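Local atomic coordinates of cellulose binding protein (Clavibacter michiganensis subsp. michiganensis, PDB entry 4JCW), a protein that probably cleaves internal bonds of cellulose as a full-length enzyme, of which this expansin-like part binds a beta-1,4-glucan chain. Residues 114-119 / 153-158; 167-172 / 182-187. All blocks are in the same frame, centred on the assembly; numbering follows the deposited sequence.

Contact 1: 114-119 / 153-158; sequences VKEGSS and YGYWVT. With BGC (beta-D-glucopyranose), chain C; BGC (beta-D-glucopyranose), chain B.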
loop_
_atom_site.group_PDB
_atom_site.type_symbol
_atom_site.label_atom_id
_atom_site.label_comp_id
_atom_site.label_asym_id
_atom_site.label_seq_id
_atom_site.Cartn_x
_atom_site.Cartn_y
_atom_site.Cartn_z
ATOM N N VAL A 114 -7.727 -10.906 0.162
ATOM C CA VAL A 114 -6.675 -10.834 -0.847
ATOM C C VAL A 114 -6.489 -9.367 -1.235
ATOM O O VAL A 114 -7.472 -8.649 -1.422
ATOM C CB VAL A 114 -7.053 -11.687 -2.067
ATOM C CG1 VAL A 114 -6.041 -11.517 -3.179
ATOM C CG2 VAL A 114 -7.166 -13.163 -1.658
ATOM N N LYS A 115 -5.234 -8.922 -1.329
ATOM C CA LYS A 115 -4.924 -7.519 -1.633
ATOM C C LYS A 115 -5.396 -7.106 -3.022
ATOM O O LYS A 115 -5.328 -7.899 -3.971
ATOM C CB LYS A 115 -3.420 -7.253 -1.530
ATOM C CG LYS A 115 -3.089 -5.761 -1.401
ATOM C CD LYS A 115 -1.612 -5.518 -1.194
ATOM C CE LYS A 115 -1.327 -4.030 -0.954
ATOM N NZ LYS A 115 -1.685 -3.180 -2.131
ATOM N N GLU A 116 -5.880 -5.869 -3.133
ATOM C CA GLU A 116 -6.149 -5.276 -4.440
ATOM C C GLU A 116 -4.902 -5.440 -5.301
ATOM O O GLU A 116 -3.777 -5.320 -4.803
ATOM C CB GLU A 116 -6.510 -3.788 -4.313
ATOM C CG GLU A 116 -7.814 -3.530 -3.587
ATOM C CD GLU A 116 -7.685 -3.621 -2.076
ATOM O OE1 GLU A 116 -6.541 -3.728 -1.572
ATOM O OE2 GLU A 116 -8.734 -3.589 -1.391
ATOM N N GLY A 117 -5.107 -5.747 -6.580
ATOM C CA GLY A 117 -4.004 -5.917 -7.506
ATOM C C GLY A 117 -3.336 -7.283 -7.502
ATOM O O GLY A 117 -2.418 -7.516 -8.285
ATOM N N SER A 118 -3.781 -8.188 -6.634
ATOM C CA SER A 118 -3.170 -9.519 -6.555
ATOM C C SER A 118 -3.497 -10.369 -7.777
ATOM O O SER A 118 -4.539 -10.186 -8.413
ATOM C CB SER A 118 -3.633 -10.287 -5.307
ATOM O OG SER A 118 -3.138 -9.739 -4.097
ATOM N N SER A 119 -2.606 -11.314 -8.071
ATOM C CA SER A 119 -2.817 -12.327 -9.104
ATOM C C SER A 119 -1.930 -13.541 -8.836
ATOM O O SER A 119 -1.228 -13.603 -7.829
ATOM C CB SER A 119 -2.464 -11.767 -10.484
ATOM O OG SER A 119 -1.060 -11.687 -10.611
ATOM N N TYR A 153 2.904 -3.574 6.454
ATOM C CA TYR A 153 1.598 -2.913 6.283
ATOM C C TYR A 153 0.388 -3.845 6.460
ATOM O O TYR A 153 -0.716 -3.538 6.012
ATOM C CB TYR A 153 1.520 -2.131 4.964
ATOM C CG TYR A 153 1.709 -2.975 3.721
ATOM C CD1 TYR A 153 0.614 -3.486 3.024
ATOM C CD2 TYR A 153 2.979 -3.257 3.241
ATOM C CE1 TYR A 153 0.790 -4.267 1.878
ATOM C CE2 TYR A 153 3.164 -4.008 2.085
ATOM C CZ TYR A 153 2.073 -4.517 1.417
ATOM O OH TYR A 153 2.282 -5.272 0.281
ATOM N N GLY A 154 0.604 -4.992 7.103
ATOM C CA GLY A 154 -0.512 -5.808 7.556
ATOM C C GLY A 154 -0.903 -6.938 6.619
ATOM O O GLY A 154 -1.907 -7.605 6.842
ATOM N N TYR A 155 -0.116 -7.149 5.567
ATOM C CA TYR A 155 -0.366 -8.236 4.630
ATOM C C TYR A 155 0.767 -9.249 4.664
ATOM O O TYR A 155 1.826 -8.994 5.242
ATOM C CB TYR A 155 -0.511 -7.694 3.200
ATOM C CG TYR A 155 -1.906 -7.206 2.881
ATOM C CD1 TYR A 155 -2.793 -8.006 2.171
ATOM C CD2 TYR A 155 -2.343 -5.947 3.299
ATOM C CE1 TYR A 155 -4.058 -7.565 1.871
ATOM C CE2 TYR A 155 -3.622 -5.498 3.004
ATOM C CZ TYR A 155 -4.472 -6.315 2.288
ATOM O OH TYR A 155 -5.742 -5.905 1.985
ATOM N N TRP A 156 0.530 -10.402 4.041
ATOM C CA TRP A 156 1.565 -11.403 3.834
ATOM C C TRP A 156 1.653 -11.623 2.340
ATOM O O TRP A 156 0.632 -11.803 1.689
ATOM C CB TRP A 156 1.182 -12.709 4.521
ATOM C CG TRP A 156 1.148 -12.593 6.021
ATOM C CD1 TRP A 156 0.170 -12.026 6.781
ATOM C CD2 TRP A 156 2.153 -13.051 6.932
ATOM N NE1 TRP A 156 0.501 -12.103 8.112
ATOM C CE2 TRP A 156 1.718 -12.723 8.230
ATOM C CE3 TRP A 156 3.385 -13.693 6.772
ATOM C CZ2 TRP A 156 2.462 -13.033 9.361
ATOM C CZ3 TRP A 156 4.125 -14.005 7.899
ATOM C CH2 TRP A 156 3.657 -13.673 9.178
ATOM N N VAL A 157 2.860 -11.627 1.791
ATOM C CA VAL A 157 2.978 -11.607 0.342
ATOM C C VAL A 157 3.797 -12.754 -0.249
ATOM O O VAL A 157 4.677 -13.302 0.402
ATOM C CB VAL A 157 3.534 -10.245 -0.138
ATOM C CG1 VAL A 157 2.553 -9.118 0.232
ATOM C CG2 VAL A 157 4.921 -9.990 0.448
ATOM N N THR A 158 3.492 -13.097 -1.498
ATOM C CA THR A 158 4.145 -14.187 -2.207
ATOM C C THR A 158 5.568 -13.830 -2.607
ATOM O O THR A 158 5.801 -12.798 -3.239
ATOM C CB THR A 158 3.366 -14.533 -3.481
ATOM O OG1 THR A 158 3.201 -13.341 -4.262
ATOM C CG2 THR A 158 1.989 -15.083 -3.127
HETATM C C2 BGC C . -0.222 0.507 0.514
HETATM C C3 BGC C . 0.175 -0.822 -0.109
HETATM C C4 BGC C . 1.674 -0.836 -0.282
HETATM C C5 BGC C . 2.380 -0.646 1.004
HETATM C C6 BGC C . 3.858 -0.525 0.600
HETATM C C1 BGC C . 0.514 0.581 1.870
HETATM O O2 BGC C . -1.662 0.618 0.717
HETATM O O3 BGC C . -0.487 -0.943 -1.377
HETATM O O4 BGC C . 2.212 -2.022 -0.850
HETATM O O5 BGC C . 1.950 0.572 1.611
HETATM O O6 BGC C . 4.695 -0.308 1.716
HETATM C C2 BGC B . 3.281 -3.422 -2.341
HETATM C C3 BGC B . 3.574 -3.619 -3.807
HETATM C C4 BGC B . 2.249 -3.759 -4.563
HETATM C C5 BGC B . 1.433 -2.498 -4.360
HETATM C C6 BGC B . 0.055 -2.710 -5.015
HETATM C C1 BGC B . 2.457 -2.187 -2.225
HETATM O O2 BGC B . 4.507 -3.205 -1.616
HETATM O O3 BGC B . 4.353 -4.811 -3.834
HETATM O O4 BGC B . 2.357 -3.953 -6.001
HETATM O O5 BGC B . 1.213 -2.317 -2.953
HETATM O O6 BGC B . -0.652 -3.837 -4.462
HETATM O O HOH W 1 -6.062 -3.430 1.213
#
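Lys115 lies across Tyr153 and Tyr155 in a buried side-chain contact on the sugar-binding surface of the expansin C-terminal domain, between the loop that follows strand 111-114 and the loop leading into strand 156-157. No hydrogen bond joins the two segments directly. Lys115 CG lies over one face of the Tyr155 ring, toward its rim, in a CH-pi contact 4.1 Å from the ring centroid; Lys115 CB is 3.5 Å from Tyr155 CE1. Farther out, Lys115 crosses Tyr153 at about a right angle, with CE 3.5 Å from Tyr153 CE1. The chain is extended until its last torsion (chi4 -63°), where it bends and brings NZ to the glucan. Lys115 NZ there donates to O6 of glucose B and O3 of glucose C, each at 2.6 Å, and also to the ring O5 of glucose B. Tyr153 supplies the kind of aromatic platform used by carbohydrate-binding modules: C5 of glucose C sits 3.4 Å above the ring plane, over its centre. A water accepts from Tyr155 OH (2.6 Å) and donates to Glu116 OE1 (2.8 Å), tying the tyrosine to the other loop. That loop makes a type II turn from Lys115 to Ser118, in which Ser118 N and Ser118 OG both reach Lys115 O from the same face of its plane. Asn16 of the second subunit packs on Glu116, and Lys115 of that subunit also hydrogen-bonds the glucan.

Contact 2: 167-172 / 182-187; sequences LTVKVT and PGLRMA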
loop_
_atom_site.group_PDB
_atom_site.type_symbol
_atom_site.label_atom_id
_atom_site.label_comp_id
_atom_site.label_asym_id
_atom_site.label_seq_id
_atom_site.Cartn_x
_atom_site.Cartn_y
_atom_site.Cartn_z
ATOM N N LEU A 167 -6.736 -21.594 -3.469
ATOM C CA LEU A 167 -5.597 -21.518 -2.572
ATOM C C LEU A 167 -5.899 -22.165 -1.221
ATOM O O LEU A 167 -6.958 -21.935 -0.634
ATOM C CB LEU A 167 -5.211 -20.053 -2.344
ATOM C CG LEU A 167 -4.818 -19.220 -3.563
ATOM C CD1 LEU A 167 -4.376 -17.829 -3.131
ATOM C CD2 LEU A 167 -3.723 -19.912 -4.365
ATOM N N THR A 168 -4.964 -22.976 -0.732
ATOM C CA THR A 168 -5.033 -23.464 0.639
ATOM C C THR A 168 -3.965 -22.783 1.483
ATOM O O THR A 168 -2.773 -22.830 1.164
ATOM C CB THR A 168 -4.868 -24.989 0.716
ATOM O OG1 THR A 168 -5.933 -25.607 -0.006
ATOM C CG2 THR A 168 -4.904 -25.452 2.158
ATOM N N VAL A 169 -4.403 -22.151 2.565
ATOM C CA VAL A 169 -3.514 -21.364 3.404
ATOM C C VAL A 169 -3.472 -21.884 4.834
ATOM O O VAL A 169 -4.513 -22.195 5.415
ATOM C CB VAL A 169 -3.967 -19.889 3.417
ATOM C CG1 VAL A 169 -3.106 -19.070 4.358
ATOM C CG2 VAL A 169 -3.917 -19.329 1.996
ATOM N N LYS A 170 -2.269 -22.003 5.391
ATOM C CA LYS A 170 -2.133 -22.356 6.797
ATOM C C LYS A 170 -1.592 -21.157 7.556
ATOM O O LYS A 170 -0.588 -20.565 7.163
ATOM C CB LYS A 170 -1.221 -23.576 6.979
ATOM C CG LYS A 170 -1.068 -24.028 8.438
ATOM C CD LYS A 170 -0.518 -25.445 8.551
ATOM C CE LYS A 170 0.887 -25.560 7.994
ATOM N NZ LYS A 170 1.402 -26.960 8.075
ATOM N N VAL A 171 -2.279 -20.786 8.626
ATOM C CA VAL A 171 -1.870 -19.655 9.448
ATOM C C VAL A 171 -1.541 -20.192 10.828
ATOM O O VAL A 171 -2.354 -20.879 11.439
ATOM C CB VAL A 171 -2.996 -18.624 9.592
ATOM C CG1 VAL A 171 -2.517 -17.393 10.398
ATOM C CG2 VAL A 171 -3.512 -18.212 8.208
ATOM N N THR A 172 -0.341 -19.880 11.299
ATOM C CA THR A 172 0.099 -20.348 12.610
ATOM C C THR A 172 0.343 -19.157 13.531
ATOM O O THR A 172 1.101 -18.244 13.185
ATOM C CB THR A 172 1.374 -21.200 12.492
ATOM O OG1 THR A 172 1.150 -22.260 11.553
ATOM C CG2 THR A 172 1.755 -21.800 13.847
ATOM N N PRO A 182 -8.928 -23.944 3.333
ATOM C CA PRO A 182 -8.941 -24.374 1.928
ATOM C C PRO A 182 -9.911 -23.587 1.048
ATOM O O PRO A 182 -10.766 -22.864 1.559
ATOM C CB PRO A 182 -9.362 -25.843 2.015
ATOM C CG PRO A 182 -10.015 -26.006 3.365
ATOM C CD PRO A 182 -9.829 -24.758 4.172
ATOM N N GLY A 183 -9.747 -23.710 -0.266
ATOM C CA GLY A 183 -10.690 -23.155 -1.222
ATOM C C GLY A 183 -10.704 -21.642 -1.340
ATOM O O GLY A 183 -11.660 -21.062 -1.858
ATOM N N LEU A 184 -9.656 -20.989 -0.852
ATOM C CA LEU A 184 -9.610 -19.530 -0.902
ATOM C C LEU A 184 -9.464 -19.050 -2.341
ATOM O O LEU A 184 -8.620 -19.543 -3.087
ATOM C CB LEU A 184 -8.469 -18.977 -0.044
ATOM C CG LEU A 184 -8.771 -18.693 1.431
ATOM C CD1 LEU A 184 -9.794 -19.646 2.005
ATOM C CD2 LEU A 184 -7.493 -18.702 2.258
ATOM N N ARG A 185 -10.289 -18.078 -2.719
ATOM C CA ARG A 185 -10.323 -17.599 -4.096
ATOM C C ARG A 185 -9.390 -16.410 -4.352
ATOM O O ARG A 185 -9.175 -15.563 -3.484
ATOM C CB ARG A 185 -11.754 -17.219 -4.487
ATOM C CG ARG A 185 -12.677 -18.403 -4.710
ATOM C CD ARG A 185 -14.117 -17.942 -4.903
ATOM N NE ARG A 185 -14.642 -17.302 -3.700
ATOM C CZ ARG A 185 -14.943 -16.010 -3.590
ATOM N NH1 ARG A 185 -14.776 -15.191 -4.618
ATOM N NH2 ARG A 185 -15.419 -15.540 -2.445
ATOM N N MET A 186 -8.840 -16.347 -5.558
ATOM C CA MET A 186 -8.088 -15.170 -5.960
ATOM C C MET A 186 -9.106 -14.078 -6.240
ATOM O O MET A 186 -9.462 -13.824 -7.389
ATOM C CB MET A 186 -7.237 -15.457 -7.198
ATOM C CG MET A 186 -6.361 -14.294 -7.637
ATOM S SD MET A 186 -5.220 -13.694 -6.377
ATOM C CE MET A 186 -4.349 -15.192 -5.936
ATOM N N ALA A 187 -9.591 -13.455 -5.168
ATOM C CA ALA A 187 -10.656 -12.463 -5.262
ATOM C C ALA A 187 -10.217 -11.190 -4.545
ATOM O O ALA A 187 -10.543 -10.988 -3.372
ATOM C CB ALA A 187 -11.933 -13.013 -4.646
#
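Leu167 and Leu184 sit opposite each other with their side chains on the same face of the sheet, Leu167 CB lying 4.1 Å from Leu184 CB. Beyond the CB atoms the two diverge. Leu184 sends CD2 along the strand to Val169, meeting Val169 CG2 at 3.6 Å, and these two side chains cross at about a right angle. Leu167, with CG beside its own backbone N (chi1 -60°), instead raises CD1 off the sheet toward the terminal methyl of Met186, where Leu167 CD1 and Met186 CE are 3.9 Å apart. Bends at chi2 and chi3 turn that methyl back toward Leu167, while the sulfur stays farther off. The backbones beneath belong to the beta hairpin of strands 167-173 and 178-184, at one border of the antiparallel sheet of the expansin C-terminal domain. Leu167 and Leu184 form an antiparallel hydrogen-bonded pair: Leu167 N donates to Leu184 O at 2.8 Å, and Leu184 N to Leu167 O at 2.9 Å, the second bond less straight at 144°. Gly183 and Leu184 both face Leu167, which makes a G1 beta bulge with Gly183 at positive phi, and here the chain turns a corner. Across the strands from Pro182, Thr168 lays OG1 4.0 Å from Pro182 CB at a more exposed margin. On the buried side, Ile139 and Ile162 pack on Leu167, and Leu125 packs on Val169.

Contacts 1 and 2 both belong to the C-terminal domain and have centres 12 Å apart, on the same side of the chain's centre. They come in series: 114-119 and 153-158 meet first, and strand 156-157 is followed in the sequence by strand 167-173, which opens contact 2. Both reach the same antiparallel sheet, contact 2 at its border strand 178-184 and contact 1 near strands 111-114 and 156-157. They also touch: Val114 CG2 packs on Arg185 O at 3.6 Å, and Met186 SD lies 3.9 Å from Ser118 CB. The sugar-binding loop of contact 1 thus rests partly on the segment leaving the hairpin, while the side chain of Met186 stays about 11 Å from the nearest glucose.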